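PDB 2QAS: stringent starvation protein B from Caulobacter vibrioides, which probably acts as a dimeric adaptor that delivers ssrA-tagged proteins to the ClpX unfoldase for degradation. Local coordinates for residues P44-I49 with Y114-Q119. Numbering follows the deposited sequence.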
loop_
_atom_site.group_PDB
_atom_site.type_symbol
_atom_site.label_atom_id
_atom_site.label_comp_id
_atom_site.label_asym_id
_atom_site.label_seq_id
_atom_site.Cartn_x
_atom_site.Cartn_y
_atom_site.Cartn_z
ATOM N N PRO A 44 14.775 -14.894 -12.731
ATOM C CA PRO A 44 15.981 -14.226 -12.223
ATOM C C PRO A 44 15.757 -13.119 -11.191
ATOM O O PRO A 44 16.636 -12.288 -10.975
ATOM C CB PRO A 44 16.606 -13.670 -13.494
ATOM C CG PRO A 44 15.387 -13.204 -14.240
ATOM C CD PRO A 44 14.430 -14.382 -14.072
ATOM N N HIS A 45 14.590 -13.096 -10.556
ATOM C CA HIS A 45 14.300 -12.056 -9.571
ATOM C C HIS A 45 15.199 -12.086 -8.338
ATOM O O HIS A 45 15.453 -13.141 -7.762
ATOM C CB HIS A 45 12.839 -12.149 -9.122
ATOM C CG HIS A 45 11.853 -11.790 -10.189
ATOM N ND1 HIS A 45 11.570 -10.485 -10.532
ATOM C CD2 HIS A 45 11.094 -12.565 -10.999
ATOM C CE1 HIS A 45 10.678 -10.471 -11.506
ATOM N NE2 HIS A 45 10.374 -11.720 -11.808
ATOM N N HIS A 46 15.697 -10.912 -7.966
ATOM C CA HIS A 46 16.522 -10.738 -6.781
ATOM C C HIS A 46 16.269 -9.327 -6.267
ATOM O O HIS A 46 15.839 -8.458 -7.030
ATOM C CB HIS A 46 18.010 -10.984 -7.066
ATOM C CG HIS A 46 18.567 -10.190 -8.204
ATOM N ND1 HIS A 46 18.193 -10.403 -9.515
ATOM C CD2 HIS A 46 19.504 -9.213 -8.232
ATOM C CE1 HIS A 46 18.875 -9.590 -10.301
ATOM N NE2 HIS A 46 19.678 -8.858 -9.548
ATOM N N LEU A 47 16.531 -9.084 -4.984
ATOM C CA LEU A 47 16.233 -7.771 -4.424
ATOM C C LEU A 47 17.372 -6.962 -3.833
ATOM O O LEU A 47 18.316 -7.503 -3.282
ATOM C CB LEU A 47 15.138 -7.912 -3.353
ATOM C CG LEU A 47 13.989 -8.887 -3.660
ATOM C CD1 LEU A 47 13.022 -8.937 -2.495
ATOM C CD2 LEU A 47 13.259 -8.464 -4.927
ATOM N N TYR A 48 17.252 -5.646 -3.958
ATOM C CA TYR A 48 18.206 -4.714 -3.389
ATOM C C TYR A 48 17.393 -3.894 -2.397
ATOM O O TYR A 48 16.469 -3.182 -2.783
ATOM C CB TYR A 48 18.799 -3.796 -4.453
ATOM C CG TYR A 48 19.913 -4.427 -5.252
ATOM C CD1 TYR A 48 19.646 -5.347 -6.267
ATOM C CD2 TYR A 48 21.249 -4.138 -4.958
ATOM C CE1 TYR A 48 20.678 -5.971 -6.969
ATOM C CE2 TYR A 48 22.292 -4.752 -5.652
ATOM C CZ TYR A 48 22.001 -5.668 -6.657
ATOM O OH TYR A 48 23.042 -6.278 -7.332
ATOM N N ILE A 49 17.720 -4.022 -1.119
ATOM C CA ILE A 49 17.020 -3.296 -0.075
ATOM C C ILE A 49 17.958 -2.266 0.536
ATOM O O ILE A 49 19.068 -2.603 0.946
ATOM C CB ILE A 49 16.583 -4.237 1.078
ATOM C CG1 ILE A 49 15.820 -5.440 0.532
ATOM C CG2 ILE A 49 15.748 -3.471 2.080
ATOM C CD1 ILE A 49 14.596 -5.069 -0.194
ATOM N N TYR A 114 14.604 -2.232 -5.078
ATOM C CA TYR A 114 14.909 -2.400 -6.492
ATOM C C TYR A 114 15.125 -3.856 -6.902
ATOM O O TYR A 114 15.864 -4.587 -6.251
ATOM C CB TYR A 114 16.163 -1.573 -6.846
ATOM C CG TYR A 114 16.486 -1.537 -8.328
ATOM C CD1 TYR A 114 15.562 -1.044 -9.246
ATOM C CD2 TYR A 114 17.700 -2.032 -8.820
ATOM C CE1 TYR A 114 15.825 -1.041 -10.620
ATOM C CE2 TYR A 114 17.979 -2.040 -10.207
ATOM C CZ TYR A 114 17.032 -1.540 -11.097
ATOM O OH TYR A 114 17.270 -1.533 -12.457
ATOM N N ASP A 115 14.463 -4.272 -7.978
ATOM C CA ASP A 115 14.615 -5.620 -8.515
ATOM C C ASP A 115 15.113 -5.439 -9.946
ATOM O O ASP A 115 14.322 -5.244 -10.860
ATOM C CB ASP A 115 13.283 -6.369 -8.548
ATOM C CG ASP A 115 13.424 -7.788 -9.099
ATOM O OD1 ASP A 115 14.426 -8.080 -9.793
ATOM O OD2 ASP A 115 12.526 -8.622 -8.851
ATOM N N PRO A 116 16.434 -5.498 -10.152
ATOM C CA PRO A 116 17.091 -5.343 -11.457
ATOM C C PRO A 116 16.496 -6.130 -12.627
ATOM O O PRO A 116 16.582 -5.688 -13.766
ATOM C CB PRO A 116 18.531 -5.776 -11.170
ATOM C CG PRO A 116 18.732 -5.329 -9.778
ATOM C CD PRO A 116 17.436 -5.742 -9.098
ATOM N N SER A 117 15.908 -7.291 -12.344
ATOM C CA SER A 117 15.339 -8.157 -13.379
ATOM C C SER A 117 14.221 -7.569 -14.232
ATOM O O SER A 117 14.137 -7.844 -15.440
ATOM C CB SER A 117 14.849 -9.464 -12.758
ATOM O OG SER A 117 15.941 -10.333 -12.517
ATOM N N VAL A 118 13.357 -6.784 -13.598
ATOM C CA VAL A 118 12.236 -6.155 -14.285
ATOM C C VAL A 118 12.321 -4.655 -14.046
ATOM O O VAL A 118 11.366 -3.920 -14.260
ATOM C CB VAL A 118 10.882 -6.700 -13.758
ATOM C CG1 VAL A 118 10.727 -8.165 -14.144
ATOM C CG2 VAL A 118 10.812 -6.562 -12.235
ATOM N N GLN A 119 13.485 -4.213 -13.593
ATOM C CA GLN A 119 13.722 -2.804 -13.325
ATOM C C GLN A 119 12.621 -2.117 -12.531
ATOM O O GLN A 119 12.282 -0.961 -12.796
ATOM C CB GLN A 119 13.941 -2.060 -14.635
ATOM C CG GLN A 119 15.209 -2.459 -15.365
ATOM C CD GLN A 119 15.237 -1.903 -16.772
ATOM O OE1 GLN A 119 15.200 -0.683 -16.975
ATOM N NE2 GLN A 119 15.288 -2.794 -17.756
#
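H45 reaches across to D115 with its ring edge, ND1 donating to OD2 over 2.7 Å at an N-H...O angle of 158°. The acceptor lies close to the imidazole plane, and the nitrogen comes to the syn side of OD2, tilted well out of the carboxylate plane, although ring and carboxylate stand nearly at right angles. Further round the same ring, CE1 rests 3.5 Å from V118 CG1.

P44 O is gripped twice. S117 OG donates to it over 2.6 Å from above the carbonyl plane, while H46 ND1 approaches within that plane, 2.8 Å away, so the two donors come to the oxygen from different directions. H46 can turn back to its own segment because its CG sits between the backbone N and the carbonyl carbon (chi1 53°). One face of its ring then receives P116 CD in a CH-pi contact, 4.2 Å from the centroid. The compact, apolar proline ring suits this place because it touches two aromatic rings at once: its CG also packs 3.5 Å from Y48 CE1.

Beyond the loops, Y48 and Y114 form an antiparallel hydrogen-bonded pair joining strands 47-52 and 110-115; Y48 N to Y114 O measures 2.9 Å.

D115 is itself positioned by an Asx turn: its CG, anti to the backbone N (chi1 -180°), lets OD1 accept from S117 N at 3.1 Å, leaving OD2 for H45. That oxygen also accepts from the hydroxyl of Y16 of the second subunit, whose M14 packs on H45 and D115. A short side chain with two acceptors therefore ties the turn, the neighbouring segment and the dimer partner together. Three donors shared by one carboxylate would be expected to favour its ionised form, making this strand end a polar junction built into the subunit interface.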